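PDB 4IVN: transcriptional regulator from Vibrio vulnificus, which binds ManNAc-6-phosphate in a SIS domain and probably represses transcription of the nan operon for sialic acid catabolism through a helix-turn-helix domain. Local coordinates for residues 7-11 with 61-65; 26-30 with 44-48; 71-76 with 229-233; 180-186 with 210-215. One frame throughout, in Å; residues are numbered along the deposited sequence.

Contact 1: 7-11 with 61-65; sequences LLVRL and DMGYK
Arg10 reaches from helix 7-13 across to the loop 61-65 and puts its guanidinium beside the carbonyl of Met62 and the hydroxyl of Tyr64. The chain leaves helix 7-13 with CG beside the backbone N (chi1 -69°) and bends at chi3, which carries NH2 to both oxygens. Arg10 NH2 donates to Met62 O at 3.3 Å with an N-H...O angle of 141°, the oxygen lying tilted out of the guanidinium plane. A second, weak hydrogen bond runs from Arg10 NH2 to Tyr64 OH, which lies near the guanidinium plane at its edge, and the guanidinium and phenol ring are turned 30° from each other.

Met62, followed outward, has CB pointing at helix 7-13; the chain then bends at chi2 and chi3, and the touching is done by the sulfur and the methyl. Met62 SD rests 3.4 Å from Leu11 CD1, the two side chains crossing at about a right angle. Met62 CE lies against the helix backbone, 3.9 Å from Leu11 CA and equally far from Arg10 NH1. Helix 52-61 stops here in a Schellman motif with Gly63, at positive phi, as the C-prime residue; Met62 at the helix end and Tyr64 just past the glycine both face helix 7-13 within the RpiR-type helix-turn-helix domain.

Tyr64 brings its hydroxyl end against Leu7: Tyr64 OH comes 3.2 Å from Leu7 CD1, and Tyr64 CZ 3.7 Å from the same methyl. Leu7 and Tyr64 both lean on Ala73 of helix 67-78, while Leu11 touches Ala26 and Ile29 of helix 20-36.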
loop_
_atom_site.group_PDB
_atom_site.type_symbol
_atom_site.label_atom_id
_atom_site.label_comp_id
_atom_site.label_asym_id
_atom_site.label_seq_id
_atom_site.Cartn_x
_atom_site.Cartn_y
_atom_site.Cartn_z
ATOM N N LEU A 7 -16.316 -11.899 29.166
ATOM C CA LEU A 7 -17.272 -10.891 28.714
ATOM C C LEU A 7 -18.555 -11.623 28.234
ATOM O O LEU A 7 -19.681 -11.163 28.514
ATOM C CB LEU A 7 -16.754 -10.001 27.569
ATOM C CG LEU A 7 -17.805 -9.078 26.935
ATOM C CD1 LEU A 7 -17.152 -8.028 26.057
ATOM C CD2 LEU A 7 -18.765 -9.873 26.068
ATOM N N LEU A 8 -18.409 -12.743 27.515
ATOM C CA LEU A 8 -19.622 -13.446 27.057
ATOM C C LEU A 8 -20.416 -14.110 28.194
ATOM O O LEU A 8 -21.667 -14.058 28.217
ATOM C CB LEU A 8 -19.345 -14.432 25.918
ATOM C CG LEU A 8 -19.067 -13.781 24.553
ATOM C CD1 LEU A 8 -18.551 -14.828 23.584
ATOM C CD2 LEU A 8 -20.307 -13.087 24.004
ATOM N N VAL A 9 -19.698 -14.700 29.147
ATOM C CA VAL A 9 -20.354 -15.212 30.367
ATOM C C VAL A 9 -21.006 -14.059 31.147
ATOM O O VAL A 9 -22.137 -14.211 31.625
ATOM C CB VAL A 9 -19.400 -16.006 31.319
ATOM C CG1 VAL A 9 -20.152 -16.464 32.616
ATOM C CG2 VAL A 9 -18.730 -17.152 30.553
ATOM N N ARG A 10 -20.313 -12.916 31.269
ATOM C CA ARG A 10 -20.856 -11.814 32.056
ATOM C C ARG A 10 -22.091 -11.295 31.404
ATOM O O ARG A 10 -23.061 -10.994 32.118
ATOM C CB ARG A 10 -19.831 -10.741 32.420
ATOM C CG ARG A 10 -18.800 -11.249 33.434
ATOM C CD ARG A 10 -18.009 -10.135 34.107
ATOM N NE ARG A 10 -17.493 -9.209 33.104
ATOM C CZ ARG A 10 -18.183 -8.176 32.611
ATOM N NH1 ARG A 10 -19.416 -7.910 33.037
ATOM N NH2 ARG A 10 -17.641 -7.413 31.679
ATOM N N LEU A 11 -22.114 -11.297 30.062
ATOM C CA LEU A 11 -23.281 -10.788 29.303
ATOM C C LEU A 11 -24.500 -11.648 29.624
ATOM O O LEU A 11 -25.567 -11.145 30.020
ATOM C CB LEU A 11 -23.017 -10.744 27.789
ATOM C CG LEU A 11 -23.898 -9.960 26.775
ATOM C CD1 LEU A 11 -24.340 -8.562 27.206
ATOM C CD2 LEU A 11 -23.183 -9.871 25.426
ATOM N N ASP A 61 -22.930 -0.259 30.819
ATOM C CA ASP A 61 -23.550 -0.997 31.913
ATOM C C ASP A 61 -22.703 -2.196 32.216
ATOM O O ASP A 61 -22.702 -2.711 33.359
ATOM C CB ASP A 61 -24.975 -1.451 31.575
ATOM C CG ASP A 61 -25.988 -0.341 31.727
ATOM O OD1 ASP A 61 -25.605 0.780 32.110
ATOM O OD2 ASP A 61 -27.172 -0.591 31.452
ATOM N N MET A 62 -21.976 -2.652 31.208
ATOM C CA MET A 62 -21.214 -3.884 31.373
ATOM C C MET A 62 -19.835 -3.554 31.827
ATOM O O MET A 62 -19.018 -4.455 31.935
ATOM C CB MET A 62 -21.138 -4.671 30.099
ATOM C CG MET A 62 -22.498 -4.886 29.472
ATOM S SD MET A 62 -22.311 -6.593 29.070
ATOM C CE MET A 62 -22.555 -7.240 30.738
ATOM N N GLY A 63 -19.590 -2.270 32.114
ATOM C CA GLY A 63 -18.319 -1.853 32.678
ATOM C C GLY A 63 -17.268 -1.496 31.627
ATOM O O GLY A 63 -16.098 -1.424 31.943
ATOM N N TYR A 64 -17.670 -1.288 30.380
ATOM C CA TYR A 64 -16.708 -0.876 29.339
ATOM C C TYR A 64 -16.845 0.601 29.118
ATOM O O TYR A 64 -17.831 1.168 29.565
ATOM C CB TYR A 64 -16.953 -1.620 28.024
ATOM C CG TYR A 64 -16.654 -3.058 28.204
ATOM C CD1 TYR A 64 -15.349 -3.541 28.123
ATOM C CD2 TYR A 64 -17.672 -3.936 28.551
ATOM C CE1 TYR A 64 -15.061 -4.875 28.350
ATOM C CE2 TYR A 64 -17.398 -5.279 28.788
ATOM C CZ TYR A 64 -16.098 -5.729 28.695
ATOM O OH TYR A 64 -15.906 -7.067 28.898
ATOM N N LYS A 65 -15.880 1.211 28.434
ATOM C CA LYS A 65 -15.929 2.647 28.178
ATOM C C LYS A 65 -16.932 2.996 27.102
ATOM O O LYS A 65 -17.407 4.154 27.046
ATOM C CB LYS A 65 -14.568 3.221 27.818
ATOM C CG LYS A 65 -13.704 3.423 29.046
ATOM C CD LYS A 65 -12.343 2.800 28.865
ATOM C CE LYS A 65 -11.759 2.522 30.243
ATOM N NZ LYS A 65 -11.217 1.135 30.316
#

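Contact 2: 26-30 with 44-48; sequences ADYIL and LARNT
Tyr28 of helix 20-36 lays its ring across helix 41-48, where Leu44, Asn47 and Thr48 receive it along one side. Its CG stands anti to the backbone N (chi1 -180°), which extends the ring from its own helix toward 44-48. The dense part lies at the root of the ring. Thr48 CG2 presses 3.6 Å from Tyr28 CB and almost as close to CG, while Leu44 CD1 meets Tyr28 CD2 at 3.7 Å, the leucine side chain running antiparallel alongside the ring. The other Leu44 methyl, CD2, approaches Ile29 CD1 at 4.1 Å, the two side chains nearly perpendicular. Ile29 and Leu44 are both buried, with Leu58 and Phe70 beyond Ile29, and Val55 and Tyr67 beyond Leu44.

Toward the phenol tip the contact becomes polar and more accessible, since both Tyr28 and Asn47 are partly exposed. Asn47 CB sits 3.6 Å from Tyr28 CZ, and the amide plane is turned 30° from that of the ring. Tyr28 OH has its hydrogen-bond partner in Gln39 NE2, and Asn47 ND2 makes a weak bond to Gln39 OE1, so one glutamine amide joins the outer ends of both side chains. On the inner side Thr48 OG1 turns back to Leu44 O, 2.7 Å away, and also bonds Thr50 OG1, which leaves its methyl facing the tyrosine. The axes of 26-30 and 44-48 pass 10.6 Å apart at 104°, a nearly perpendicular packing as in the compact helical bundle of an RpiR-type helix-turn-helix domain.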
loop_
_atom_site.group_PDB
_atom_site.type_symbol
_atom_site.label_atom_id
_atom_site.label_comp_id
_atom_site.label_asym_id
_atom_site.label_seq_id
_atom_site.Cartn_x
_atom_site.Cartn_y
_atom_site.Cartn_z
ATOM N N ALA A 26 -28.355 -7.282 23.990
ATOM C CA ALA A 26 -27.556 -8.319 24.638
ATOM C C ALA A 26 -27.792 -9.630 23.868
ATOM O O ALA A 26 -26.841 -10.336 23.512
ATOM C CB ALA A 26 -27.881 -8.423 26.142
ATOM N N ASP A 27 -29.038 -9.890 23.498
ATOM C CA ASP A 27 -29.403 -11.171 22.813
ATOM C C ASP A 27 -28.799 -11.321 21.412
ATOM O O ASP A 27 -28.326 -12.430 21.034
ATOM C CB ASP A 27 -30.914 -11.356 22.705
ATOM C CG ASP A 27 -31.527 -11.929 23.961
ATOM O OD1 ASP A 27 -30.817 -12.620 24.715
ATOM O OD2 ASP A 27 -32.735 -11.710 24.206
ATOM N N TYR A 28 -28.868 -10.237 20.644
ATOM C CA TYR A 28 -28.250 -10.201 19.320
ATOM C C TYR A 28 -26.746 -10.476 19.429
ATOM O O TYR A 28 -26.203 -11.247 18.648
ATOM C CB TYR A 28 -28.523 -8.887 18.571
ATOM C CG TYR A 28 -27.902 -8.820 17.194
ATOM C CD1 TYR A 28 -28.651 -9.101 16.044
ATOM C CD2 TYR A 28 -26.543 -8.441 17.017
ATOM C CE1 TYR A 28 -28.058 -9.056 14.761
ATOM C CE2 TYR A 28 -25.969 -8.380 15.743
ATOM C CZ TYR A 28 -26.733 -8.688 14.626
ATOM O OH TYR A 28 -26.138 -8.649 13.382
ATOM N N ILE A 29 -26.067 -9.873 20.401
ATOM C CA ILE A 29 -24.650 -10.094 20.519
ATOM C C ILE A 29 -24.329 -11.540 20.911
ATOM O O ILE A 29 -23.377 -12.135 20.372
ATOM C CB ILE A 29 -24.016 -9.120 21.545
ATOM C CG1 ILE A 29 -24.206 -7.669 21.069
ATOM C CG2 ILE A 29 -22.525 -9.375 21.604
ATOM C CD1 ILE A 29 -23.913 -6.573 22.103
ATOM N N LEU A 30 -25.068 -12.079 21.883
ATOM C CA LEU A 30 -24.844 -13.438 22.398
ATOM C C LEU A 30 -25.017 -14.454 21.264
ATOM O O LEU A 30 -24.381 -15.531 21.281
ATOM C CB LEU A 30 -25.814 -13.791 23.564
ATOM C CG LEU A 30 -25.468 -13.281 24.974
ATOM C CD1 LEU A 30 -26.669 -13.400 25.961
ATOM C CD2 LEU A 30 -24.229 -13.991 25.500
ATOM N N LEU A 44 -24.339 -2.333 14.546
ATOM C CA LEU A 44 -24.997 -3.018 15.708
ATOM C C LEU A 44 -26.354 -2.373 16.022
ATOM O O LEU A 44 -27.348 -3.074 16.311
ATOM C CB LEU A 44 -24.118 -2.918 16.937
ATOM C CG LEU A 44 -24.634 -3.710 18.131
ATOM C CD1 LEU A 44 -25.014 -5.122 17.738
ATOM C CD2 LEU A 44 -23.614 -3.706 19.247
ATOM N N ALA A 45 -26.388 -1.041 15.936
ATOM C CA ALA A 45 -27.605 -0.275 16.096
ATOM C C ALA A 45 -28.657 -0.618 15.051
ATOM O O ALA A 45 -29.830 -0.921 15.403
ATOM C CB ALA A 45 -27.326 1.224 16.141
ATOM N N ARG A 46 -28.266 -0.590 13.784
ATOM C CA ARG A 46 -29.179 -0.979 12.713
ATOM C C ARG A 46 -29.666 -2.411 12.814
ATOM O O ARG A 46 -30.860 -2.683 12.681
ATOM C CB ARG A 46 -28.479 -0.872 11.345
ATOM C CG ARG A 46 -28.166 0.519 10.860
ATOM C CD ARG A 46 -27.345 0.397 9.566
ATOM N NE ARG A 46 -28.179 0.373 8.346
ATOM C CZ ARG A 46 -28.483 -0.704 7.614
ATOM N NH1 ARG A 46 -28.049 -1.935 7.908
ATOM N NH2 ARG A 46 -29.222 -0.536 6.551
ATOM N N ASN A 47 -28.736 -3.349 12.969
ATOM C CA ASN A 47 -29.124 -4.752 13.005
ATOM C C ASN A 47 -30.056 -5.105 14.177
ATOM O O ASN A 47 -30.757 -6.114 14.130
ATOM C CB ASN A 47 -27.887 -5.613 13.086
ATOM C CG ASN A 47 -27.010 -5.444 11.877
ATOM O OD1 ASN A 47 -27.500 -5.084 10.794
ATOM N ND2 ASN A 47 -25.719 -5.672 12.047
ATOM N N THR A 48 -30.014 -4.302 15.238
ATOM C CA THR A 48 -30.869 -4.558 16.372
ATOM C C THR A 48 -32.104 -3.639 16.388
ATOM O O THR A 48 -32.971 -3.790 17.265
ATOM C CB THR A 48 -30.120 -4.329 17.691
ATOM O OG1 THR A 48 -29.618 -2.990 17.698
ATOM C CG2 THR A 48 -29.014 -5.415 17.914
#

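Contact 3: 71-76 with 229-233; sequences RMALAV and EGPLT
With chi1 at -163° and 179°, Arg71 and Met72 both extend CG away from their own backbone N, and the two chains then bend so as to flank Pro231 as it projects at helix 67-78. The bend of Arg71 at chi3 lays its guanidinium over the start of the loop 229-233: Pro231 CD and Gly230 CA lie over one guanidinium face, and Arg71 NE comes 3.5 Å from Pro231 CG. Met72 bends at chi2 and chi3, bringing its CE within 3.6 Å of Pro231 CB. One turn on from Arg71, Ala75 CB meets Pro231 CG at 3.8 Å.

Leu232 extends the apolar patch along the helix. Leu232 CD2 packs 3.8 Å from Met72 CE, the side chains at about a right angle, and CD1 reaches the backbone of Ala75. The loop keeps its shape by a type I turn from Gly230 to Thr233, reinforced by Gly230 N donating to Thr233 OG1 at 2.9 Å. Gly230 also touches the bound ManNAc-6-phosphate, and Met72 packs on Ile273 of the second subunit.

No hydrogen bond crosses between the segments; the charged end of Arg71 is directed to Gln39 O through NH1. The helix-turn-helix and SIS domains therefore meet here through van der Waals packing, centred on a proline that also touches the bound sugar phosphate.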
loop_
_atom_site.group_PDB
_atom_site.type_symbol
_atom_site.label_atom_id
_atom_site.label_comp_id
_atom_site.label_asym_id
_atom_site.label_seq_id
_atom_site.Cartn_x
_atom_site.Cartn_y
_atom_site.Cartn_z
ATOM N N ARG A 71 -16.094 -4.056 22.004
ATOM C CA ARG A 71 -15.882 -4.910 20.840
ATOM C C ARG A 71 -14.454 -5.536 20.915
ATOM O O ARG A 71 -14.251 -6.679 20.584
ATOM C CB ARG A 71 -16.037 -4.103 19.567
ATOM C CG ARG A 71 -16.234 -4.996 18.324
ATOM C CD ARG A 71 -16.330 -4.070 17.108
ATOM N NE ARG A 71 -14.967 -3.653 16.733
ATOM C CZ ARG A 71 -14.533 -3.403 15.484
ATOM N NH1 ARG A 71 -15.355 -3.466 14.441
ATOM N NH2 ARG A 71 -13.247 -3.025 15.279
ATOM N N MET A 72 -13.472 -4.747 21.356
ATOM C CA MET A 72 -12.103 -5.279 21.564
ATOM C C MET A 72 -12.116 -6.458 22.589
ATOM O O MET A 72 -11.539 -7.545 22.320
ATOM C CB MET A 72 -11.230 -4.135 22.137
ATOM C CG MET A 72 -9.766 -4.496 22.459
ATOM S SD MET A 72 -8.717 -4.570 20.935
ATOM C CE MET A 72 -8.687 -6.356 20.830
ATOM N N ALA A 73 -12.741 -6.244 23.768
ATOM C CA ALA A 73 -12.829 -7.377 24.743
ATOM C C ALA A 73 -13.531 -8.552 24.113
ATOM O O ALA A 73 -13.185 -9.746 24.369
ATOM C CB ALA A 73 -13.586 -6.965 25.991
ATOM N N LEU A 74 -14.557 -8.245 23.335
ATOM C CA LEU A 74 -15.274 -9.330 22.692
ATOM C C LEU A 74 -14.321 -10.196 21.858
ATOM O O LEU A 74 -14.320 -11.463 21.973
ATOM C CB LEU A 74 -16.429 -8.784 21.840
ATOM C CG LEU A 74 -17.150 -9.854 21.014
ATOM C CD1 LEU A 74 -17.835 -10.911 21.941
ATOM C CD2 LEU A 74 -18.210 -9.239 20.130
ATOM N N ALA A 75 -13.504 -9.534 21.012
ATOM C CA ALA A 75 -12.654 -10.276 20.056
ATOM C C ALA A 75 -11.616 -11.092 20.847
ATOM O O ALA A 75 -11.302 -12.224 20.507
ATOM C CB ALA A 75 -11.984 -9.310 19.014
ATOM N N VAL A 76 -11.098 -10.507 21.927
ATOM C CA VAL A 76 -10.106 -11.180 22.758
ATOM C C VAL A 76 -10.770 -12.377 23.436
ATOM O O VAL A 76 -10.161 -13.461 23.469
ATOM C CB VAL A 76 -9.502 -10.237 23.803
ATOM C CG1 VAL A 76 -8.604 -10.998 24.804
ATOM C CG2 VAL A 76 -8.690 -9.158 23.101
ATOM N N GLU A 229 -12.589 -4.749 8.882
ATOM C CA GLU A 229 -11.569 -5.098 9.906
ATOM C C GLU A 229 -12.217 -5.336 11.251
ATOM O O GLU A 229 -13.265 -4.778 11.504
ATOM C CB GLU A 229 -10.572 -3.897 10.038
ATOM C CG GLU A 229 -9.768 -3.835 8.759
ATOM C CD GLU A 229 -8.587 -2.953 8.849
ATOM O OE1 GLU A 229 -8.588 -2.001 9.671
ATOM O OE2 GLU A 229 -7.661 -3.152 8.056
ATOM N N GLY A 230 -11.590 -6.115 12.133
ATOM C CA GLY A 230 -12.085 -6.335 13.524
ATOM C C GLY A 230 -10.957 -5.852 14.434
ATOM O O GLY A 230 -9.884 -5.462 13.922
ATOM N N PRO A 231 -11.156 -5.926 15.762
ATOM C CA PRO A 231 -10.231 -5.378 16.710
ATOM C C PRO A 231 -8.844 -5.985 16.564
ATOM O O PRO A 231 -7.867 -5.330 16.931
ATOM C CB PRO A 231 -10.857 -5.778 18.079
ATOM C CG PRO A 231 -12.376 -5.745 17.779
ATOM C CD PRO A 231 -12.330 -6.526 16.453
ATOM N N LEU A 232 -8.761 -7.239 16.128
ATOM C CA LEU A 232 -7.488 -7.932 16.086
ATOM C C LEU A 232 -6.984 -8.117 14.625
ATOM O O LEU A 232 -5.919 -8.732 14.427
ATOM C CB LEU A 232 -7.624 -9.325 16.705
ATOM C CG LEU A 232 -7.795 -9.375 18.219
ATOM C CD1 LEU A 232 -8.078 -10.809 18.701
ATOM C CD2 LEU A 232 -6.511 -8.816 18.824
ATOM N N THR A 233 -7.764 -7.656 13.633
ATOM C CA THR A 233 -7.294 -7.686 12.235
ATOM C C THR A 233 -7.115 -6.313 11.566
ATOM O O THR A 233 -7.291 -6.142 10.377
ATOM C CB THR A 233 -8.273 -8.630 11.452
ATOM O OG1 THR A 233 -9.568 -8.075 11.565
ATOM C CG2 THR A 233 -8.344 -10.053 12.095
#

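Contact 4: 180-186 with 210-215; sequences AVSSSGS and INHSPL
Leu215 points back at the strand end 180-181 and packs its CB on Gly185 of the loop 182-186, a serine-rich phosphosugar-binding loop of the SIS domain's parallel alpha/beta fold. A chi1 of -175° swings the branched end of Leu215 away from its backbone N and directs both methyls at Ala180: Leu215 CD2 stands 3.7 Å from Ala180 CB, with CD1 scarcely farther. Leu215 CD2 also touches Ser182 CB, on the side from which Ala180 and Ser182 face the segment 210-215.

Pro214 sets its ring against the loop from another direction, with Pro214 CB and CD each 3.4 Å from Gly185 O and CD also beside Ser186 OG. Gly185 faces Ser213 and Leu215, and Leu215 CB comes within 3.5 Å of Gly185 CA. Ile210 CG2 comes to 3.6 Å from Ser183 O, while Ser183 and Ser184 turn their own side chains away from the segment 210-215.

Ser182 OG and the backbone N atoms of Ser183 and Ser184 hydrogen-bond the bound ManNAc-6-phosphate, and Ser183 OG is held by Lys240. Within the loop, Ser184 OG accepts from Ser186 N at 2.8 Å, an ST turn. Ser186 OG donates to Ser184 O from above the carbonyl plane. One hydrogen bond crosses the contact: Leu215 N donates at 3.1 Å to Gly185 O, in the carbonyl plane and on a lone pair.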
loop_
_atom_site.group_PDB
_atom_site.type_symbol
_atom_site.label_atom_id
_atom_site.label_comp_id
_atom_site.label_asym_id
_atom_site.label_seq_id
_atom_site.Cartn_x
_atom_site.Cartn_y
_atom_site.Cartn_z
ATOM N N ALA A 180 -11.541 10.503 2.858
ATOM C CA ALA A 180 -11.380 10.051 4.263
ATOM C C ALA A 180 -11.134 8.572 4.086
ATOM O O ALA A 180 -12.033 7.880 3.635
ATOM C CB ALA A 180 -12.709 10.320 5.089
ATOM N N VAL A 181 -9.911 8.107 4.390
ATOM C CA VAL A 181 -9.549 6.694 4.278
ATOM C C VAL A 181 -9.529 6.028 5.638
ATOM O O VAL A 181 -8.707 6.350 6.502
ATOM C CB VAL A 181 -8.133 6.509 3.633
ATOM C CG1 VAL A 181 -7.850 4.990 3.358
ATOM C CG2 VAL A 181 -8.084 7.384 2.345
ATOM N N SER A 182 -10.437 5.095 5.847
ATOM C CA SER A 182 -10.647 4.467 7.178
ATOM C C SER A 182 -11.421 3.162 6.907
ATOM O O SER A 182 -12.525 3.249 6.394
ATOM C CB SER A 182 -11.501 5.397 8.040
ATOM O OG SER A 182 -11.798 4.802 9.302
ATOM N N SER A 183 -10.888 2.009 7.289
ATOM C CA SER A 183 -11.624 0.738 7.083
ATOM C C SER A 183 -12.862 0.753 7.955
ATOM O O SER A 183 -13.918 0.281 7.534
ATOM C CB SER A 183 -10.765 -0.458 7.537
ATOM O OG SER A 183 -9.883 -0.845 6.478
ATOM N N SER A 184 -12.710 1.254 9.192
ATOM C CA SER A 184 -13.795 1.219 10.124
ATOM C C SER A 184 -14.774 2.385 10.019
ATOM O O SER A 184 -15.849 2.318 10.655
ATOM C CB SER A 184 -13.256 1.199 11.562
ATOM O OG SER A 184 -12.685 2.503 11.862
ATOM N N GLY A 185 -14.355 3.483 9.385
ATOM C CA GLY A 185 -15.037 4.777 9.533
ATOM C C GLY A 185 -15.328 5.135 10.972
ATOM O O GLY A 185 -16.318 5.832 11.226
ATOM N N SER A 186 -14.480 4.692 11.922
ATOM C CA SER A 186 -14.757 4.919 13.352
ATOM C C SER A 186 -13.553 5.506 14.069
ATOM O O SER A 186 -13.554 5.548 15.286
ATOM C CB SER A 186 -15.256 3.633 14.054
ATOM O OG SER A 186 -16.387 2.975 13.341
ATOM N N ILE A 210 -16.541 -0.948 5.210
ATOM C CA ILE A 210 -17.805 -1.231 5.833
ATOM C C ILE A 210 -18.876 -0.251 5.286
ATOM O O ILE A 210 -18.586 0.908 5.037
ATOM C CB ILE A 210 -17.661 -1.232 7.389
ATOM C CG1 ILE A 210 -18.850 -1.912 8.018
ATOM C CG2 ILE A 210 -17.446 0.122 7.925
ATOM C CD1 ILE A 210 -18.452 -3.229 8.630
ATOM N N ASN A 211 -20.058 -0.763 5.012
ATOM C CA ASN A 211 -21.150 0.083 4.533
ATOM C C ASN A 211 -21.670 1.141 5.466
ATOM O O ASN A 211 -21.995 2.233 5.010
ATOM C CB ASN A 211 -22.297 -0.800 4.003
ATOM C CG ASN A 211 -21.846 -1.553 2.790
ATOM O OD1 ASN A 211 -21.596 -0.956 1.753
ATOM N ND2 ASN A 211 -21.562 -2.826 2.953
ATOM N N HIS A 212 -21.791 0.830 6.772
ATOM C CA HIS A 212 -22.331 1.833 7.704
ATOM C C HIS A 212 -21.421 2.111 8.845
ATOM O O HIS A 212 -20.883 1.180 9.469
ATOM C CB HIS A 212 -23.656 1.363 8.250
ATOM C CG HIS A 212 -24.619 0.929 7.160
ATOM N ND1 HIS A 212 -25.435 1.809 6.526
ATOM C CD2 HIS A 212 -24.883 -0.322 6.617
ATOM C CE1 HIS A 212 -26.148 1.143 5.603
ATOM N NE2 HIS A 212 -25.831 -0.160 5.683
ATOM N N SER A 213 -21.276 3.374 9.206
ATOM C CA SER A 213 -20.225 3.671 10.145
ATOM C C SER A 213 -20.499 5.131 10.454
ATOM O O SER A 213 -21.224 5.775 9.703
ATOM C CB SER A 213 -18.844 3.465 9.451
ATOM O OG SER A 213 -18.499 4.677 8.708
ATOM N N PRO A 214 -19.897 5.672 11.538
ATOM C CA PRO A 214 -19.968 7.121 11.834
ATOM C C PRO A 214 -19.566 7.997 10.623
ATOM O O PRO A 214 -20.101 9.132 10.380
ATOM C CB PRO A 214 -18.914 7.267 12.932
ATOM C CG PRO A 214 -18.952 5.951 13.687
ATOM C CD PRO A 214 -19.289 4.896 12.655
ATOM N N LEU A 215 -18.566 7.521 9.893
ATOM C CA LEU A 215 -18.078 8.231 8.716
ATOM C C LEU A 215 -19.100 8.299 7.591
ATOM O O LEU A 215 -19.198 9.297 6.830
ATOM C CB LEU A 215 -16.679 7.663 8.281
ATOM C CG LEU A 215 -15.918 8.358 7.116
ATOM C CD1 LEU A 215 -15.605 9.802 7.472
ATOM C CD2 LEU A 215 -14.548 7.646 6.816
#

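Contacts 1 and 2 both lie in the helix-turn-helix domain and touch where helix 7-13 packs on helix 20-36; each combines a buried apolar part with polar groups at a partly exposed side. Of the four, contact 3 has its segments in different domains, joining helix 67-78 to a loop of the SIS domain. It also touches contact 1, but relies on packing without a cross-segment hydrogen bond. Contact 4 is the most central, about 4 Å from the chain centre to its own centre, and combines backbone and serine groups with the apolar Leu215. Contacts 3 and 4 both supply pocket residues and meet where Glu229 touches Ser183, while Arg46 of 44-48 packs on His212 of 210-215.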